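Local coordinates for alpha-L-rhamnosidase (Klebsiella oxytoca, PDB 4XHC), which hydrolyses terminal alpha-L-rhamnose residues from glycosides as a two-domain member of glycoside hydrolase family 78, at residues P118-E130 / W150-P162. Sequence-based numbering, arbitrary orientation.
Sequences PDAPAHLQLTFGE and WLQQQDLWLDVLP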
# COMPACT_ATOMS: atom_id res chain seq x y z
N PRO A 118 -18.72 11.86 -0.08
CA PRO A 118 -17.68 11.12 0.66
C PRO A 118 -16.76 12.02 1.52
O PRO A 118 -16.08 12.90 0.99
CB PRO A 118 -16.89 10.39 -0.44
CG PRO A 118 -17.18 11.14 -1.69
CD PRO A 118 -18.53 11.80 -1.53
N ASP A 119 -16.73 11.76 2.83
CA ASP A 119 -16.05 12.63 3.79
C ASP A 119 -14.81 12.01 4.43
O ASP A 119 -14.35 12.48 5.47
CB ASP A 119 -17.03 13.10 4.89
CG ASP A 119 -17.54 11.95 5.75
OD1 ASP A 119 -17.30 10.78 5.38
OD2 ASP A 119 -18.20 12.22 6.78
N ALA A 120 -14.25 10.97 3.82
CA ALA A 120 -12.99 10.40 4.28
C ALA A 120 -12.38 9.50 3.21
O ALA A 120 -13.08 9.05 2.33
CB ALA A 120 -13.22 9.61 5.56
N PRO A 121 -11.08 9.23 3.29
CA PRO A 121 -10.50 8.27 2.35
C PRO A 121 -11.17 6.90 2.45
O PRO A 121 -11.68 6.53 3.50
CB PRO A 121 -9.04 8.16 2.80
CG PRO A 121 -8.77 9.40 3.57
CD PRO A 121 -10.07 9.76 4.22
N ALA A 122 -11.15 6.15 1.35
CA ALA A 122 -11.62 4.78 1.38
C ALA A 122 -10.42 3.84 1.47
O ALA A 122 -9.54 3.86 0.60
CB ALA A 122 -12.43 4.48 0.13
N HIS A 123 -10.37 3.03 2.53
CA HIS A 123 -9.24 2.14 2.76
C HIS A 123 -9.62 0.72 2.37
O HIS A 123 -10.50 0.11 2.97
CB HIS A 123 -8.82 2.24 4.24
CG HIS A 123 -7.76 1.26 4.65
ND1 HIS A 123 -7.54 0.93 5.97
CD2 HIS A 123 -6.87 0.55 3.92
CE1 HIS A 123 -6.56 0.05 6.04
NE2 HIS A 123 -6.13 -0.20 4.81
N LEU A 124 -8.94 0.19 1.35
CA LEU A 124 -9.19 -1.16 0.87
C LEU A 124 -7.99 -2.03 1.10
O LEU A 124 -6.88 -1.54 1.24
CB LEU A 124 -9.44 -1.15 -0.64
CG LEU A 124 -10.57 -0.30 -1.18
CD1 LEU A 124 -10.49 -0.27 -2.69
CD2 LEU A 124 -11.91 -0.85 -0.72
N GLN A 125 -8.23 -3.33 1.10
CA GLN A 125 -7.17 -4.33 1.13
C GLN A 125 -7.46 -5.39 0.08
O GLN A 125 -8.55 -5.96 0.07
CB GLN A 125 -7.13 -4.99 2.50
CG GLN A 125 -6.40 -6.33 2.55
CD GLN A 125 -5.56 -6.46 3.78
OE1 GLN A 125 -5.86 -7.25 4.69
NE2 GLN A 125 -4.51 -5.66 3.84
N LEU A 126 -6.47 -5.64 -0.78
CA LEU A 126 -6.58 -6.64 -1.83
C LEU A 126 -5.65 -7.81 -1.57
O LEU A 126 -4.53 -7.62 -1.11
CB LEU A 126 -6.23 -6.03 -3.18
CG LEU A 126 -6.93 -4.73 -3.56
CD1 LEU A 126 -6.56 -4.37 -4.99
CD2 LEU A 126 -8.44 -4.84 -3.44
N THR A 127 -6.13 -9.02 -1.84
CA THR A 127 -5.32 -10.24 -1.68
C THR A 127 -5.49 -11.12 -2.91
O THR A 127 -6.61 -11.32 -3.38
CB THR A 127 -5.74 -11.00 -0.42
OG1 THR A 127 -5.83 -10.08 0.67
CG2 THR A 127 -4.72 -12.05 -0.05
N PHE A 128 -4.38 -11.62 -3.43
CA PHE A 128 -4.37 -12.36 -4.68
C PHE A 128 -3.91 -13.78 -4.46
O PHE A 128 -2.91 -14.01 -3.76
CB PHE A 128 -3.38 -11.71 -5.64
CG PHE A 128 -3.68 -10.29 -5.97
CD1 PHE A 128 -3.25 -9.26 -5.14
CD2 PHE A 128 -4.34 -9.96 -7.15
CE1 PHE A 128 -3.50 -7.94 -5.46
CE2 PHE A 128 -4.60 -8.64 -7.47
CZ PHE A 128 -4.17 -7.62 -6.63
N GLY A 129 -4.58 -14.74 -5.09
CA GLY A 129 -4.19 -16.14 -4.94
C GLY A 129 -4.28 -16.96 -6.21
O GLY A 129 -5.20 -16.78 -7.01
N GLU A 130 -3.32 -17.86 -6.41
CA GLU A 130 -3.40 -18.82 -7.49
C GLU A 130 -4.40 -19.92 -7.14
O GLU A 130 -5.07 -20.46 -8.02
CB GLU A 130 -2.02 -19.44 -7.77
CG GLU A 130 -0.93 -18.47 -8.20
CD GLU A 130 0.40 -19.18 -8.41
OE1 GLU A 130 0.97 -19.68 -7.42
OE2 GLU A 130 0.89 -19.26 -9.56
N TRP A 150 6.95 -12.33 -1.05
CA TRP A 150 6.37 -12.94 -2.25
C TRP A 150 4.84 -13.06 -2.22
O TRP A 150 4.20 -13.17 -3.26
CB TRP A 150 6.96 -14.33 -2.50
CG TRP A 150 8.35 -14.33 -3.06
CD1 TRP A 150 9.46 -14.90 -2.51
CD2 TRP A 150 8.78 -13.72 -4.29
NE1 TRP A 150 10.55 -14.69 -3.32
CE2 TRP A 150 10.16 -13.97 -4.41
CE3 TRP A 150 8.13 -12.98 -5.29
CZ2 TRP A 150 10.90 -13.52 -5.51
CZ3 TRP A 150 8.87 -12.53 -6.38
CH2 TRP A 150 10.25 -12.80 -6.48
N LEU A 151 4.27 -13.08 -1.02
CA LEU A 151 2.83 -13.21 -0.85
C LEU A 151 2.13 -11.93 -1.31
O LEU A 151 2.48 -10.83 -0.86
CB LEU A 151 2.50 -13.53 0.61
CG LEU A 151 3.09 -14.85 1.13
CD1 LEU A 151 2.88 -15.01 2.62
CD2 LEU A 151 2.49 -16.04 0.40
N GLN A 152 1.14 -12.09 -2.19
CA GLN A 152 0.58 -10.99 -2.99
C GLN A 152 -0.61 -10.29 -2.34
O GLN A 152 -1.65 -10.90 -2.07
CB GLN A 152 0.19 -11.51 -4.37
CG GLN A 152 1.33 -12.20 -5.11
CD GLN A 152 0.91 -12.69 -6.48
OE1 GLN A 152 1.33 -12.16 -7.50
NE2 GLN A 152 0.05 -13.70 -6.50
N GLN A 153 -0.47 -8.99 -2.15
CA GLN A 153 -1.26 -8.25 -1.18
C GLN A 153 -1.03 -6.76 -1.39
O GLN A 153 0.08 -6.36 -1.73
CB GLN A 153 -0.74 -8.66 0.19
CG GLN A 153 -1.57 -8.20 1.35
CD GLN A 153 -0.97 -8.65 2.66
OE1 GLN A 153 0.25 -8.71 2.81
NE2 GLN A 153 -1.83 -9.00 3.61
N GLN A 154 -2.05 -5.93 -1.20
CA GLN A 154 -1.89 -4.49 -1.42
C GLN A 154 -2.97 -3.70 -0.72
O GLN A 154 -4.15 -3.95 -0.92
CB GLN A 154 -1.94 -4.18 -2.93
CG GLN A 154 -1.70 -2.72 -3.32
CD GLN A 154 -0.31 -2.23 -2.94
OE1 GLN A 154 0.67 -2.53 -3.62
NE2 GLN A 154 -0.22 -1.48 -1.86
N ASP A 155 -2.56 -2.72 0.10
CA ASP A 155 -3.50 -1.78 0.71
C ASP A 155 -3.57 -0.50 -0.11
O ASP A 155 -2.59 -0.07 -0.69
CB ASP A 155 -3.17 -1.47 2.19
CG ASP A 155 -3.47 -2.66 3.12
OD1 ASP A 155 -2.95 -3.76 2.81
OD2 ASP A 155 -4.21 -2.51 4.14
N LEU A 156 -4.76 0.08 -0.18
CA LEU A 156 -5.01 1.30 -0.94
C LEU A 156 -5.80 2.29 -0.11
O LEU A 156 -6.72 1.91 0.59
CB LEU A 156 -5.85 0.99 -2.17
CG LEU A 156 -5.18 0.12 -3.22
CD1 LEU A 156 -6.21 -0.42 -4.20
CD2 LEU A 156 -4.11 0.93 -3.93
N TRP A 157 -5.43 3.56 -0.22
CA TRP A 157 -6.21 4.65 0.35
C TRP A 157 -6.63 5.57 -0.79
O TRP A 157 -5.80 6.28 -1.35
CB TRP A 157 -5.40 5.42 1.40
CG TRP A 157 -5.21 4.68 2.70
CD1 TRP A 157 -5.95 4.82 3.85
CD2 TRP A 157 -4.23 3.68 2.98
NE1 TRP A 157 -5.49 3.96 4.82
CE2 TRP A 157 -4.44 3.25 4.30
CE3 TRP A 157 -3.20 3.10 2.23
CZ2 TRP A 157 -3.65 2.27 4.90
CZ3 TRP A 157 -2.42 2.13 2.81
CH2 TRP A 157 -2.65 1.73 4.14
N LEU A 158 -7.91 5.58 -1.10
CA LEU A 158 -8.45 6.46 -2.14
C LEU A 158 -8.95 7.76 -1.50
O LEU A 158 -9.97 7.75 -0.83
CB LEU A 158 -9.59 5.77 -2.86
CG LEU A 158 -9.27 4.34 -3.29
CD1 LEU A 158 -10.47 3.67 -3.93
CD2 LEU A 158 -8.09 4.36 -4.24
N ASP A 159 -8.22 8.86 -1.71
CA ASP A 159 -8.64 10.17 -1.21
C ASP A 159 -9.84 10.75 -1.98
O ASP A 159 -10.61 11.53 -1.44
CB ASP A 159 -7.48 11.19 -1.27
CG ASP A 159 -6.33 10.86 -0.30
OD1 ASP A 159 -6.60 10.65 0.91
OD2 ASP A 159 -5.15 10.82 -0.75
N VAL A 160 -10.00 10.36 -3.24
CA VAL A 160 -10.97 11.01 -4.13
C VAL A 160 -11.78 9.98 -4.91
O VAL A 160 -11.23 9.06 -5.49
CB VAL A 160 -10.26 11.93 -5.15
CG1 VAL A 160 -11.28 12.61 -6.05
CG2 VAL A 160 -9.39 12.96 -4.44
N LEU A 161 -13.10 10.18 -4.93
CA LEU A 161 -14.02 9.33 -5.68
C LEU A 161 -14.85 10.21 -6.62
O LEU A 161 -15.12 11.36 -6.29
CB LEU A 161 -14.93 8.57 -4.70
CG LEU A 161 -14.19 7.65 -3.71
CD1 LEU A 161 -15.10 7.22 -2.57
CD2 LEU A 161 -13.61 6.43 -4.42
N PRO A 162 -15.23 9.72 -7.80
CA PRO A 162 -14.88 8.39 -8.31
C PRO A 162 -13.38 8.21 -8.59
O PRO A 162 -12.66 9.19 -8.73
CB PRO A 162 -15.68 8.30 -9.62
CG PRO A 162 -15.98 9.72 -10.00
CD PRO A 162 -16.14 10.44 -8.71
O HOH W 1 -0.13 -14.81 -3.14
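Asp155 takes a hydrogen bond on each carboxylate oxygen from the neighbouring strand. His123 NE2 reaches OD2 of Asp155 at 3.1 Å in a nearly straight bond, on the anti lone pair and in the plane of the imidazole. Gln125 NE2 meets OD1 of Asp155 at 2.7 Å, from the syn side but 25° out of the carboxylate plane, and this bond is bent (132° at the hydrogen). The Gln125 amide stands nearly perpendicular to that carboxylate. Trp157 covers one face of the His123 ring in an offset stack; the centroids of the imidazole and the five-membered ring of Trp157 are 4.3 Å apart. His123 CG lies anti to the backbone N (chi1 174°), which lays the imidazole alongside the indole. The strands 122-129 and 153-158 run antiparallel in the sheet of the N-terminal beta domain, with 153-158 outermost within the chain. Ala122 with Leu158, Leu124 with Leu156 and Leu126 with Gln154 are hydrogen-bonded pairs, each using both N-H and C=O. Phe128 N adds a bond to Gln152 O at 3.1 Å. Beyond it a water donates to Phe128 O and accepts from Gln152 N. Gln152 NE2 donates a hydrogen bond to Cys172 O. On the face away from Asp155, Leu126, Leu156 and Leu158 pack on strand 106-115, and Leu124 on Leu189. Asp159 OD1 forms a salt bridge with Arg169 NH2 of the second subunit.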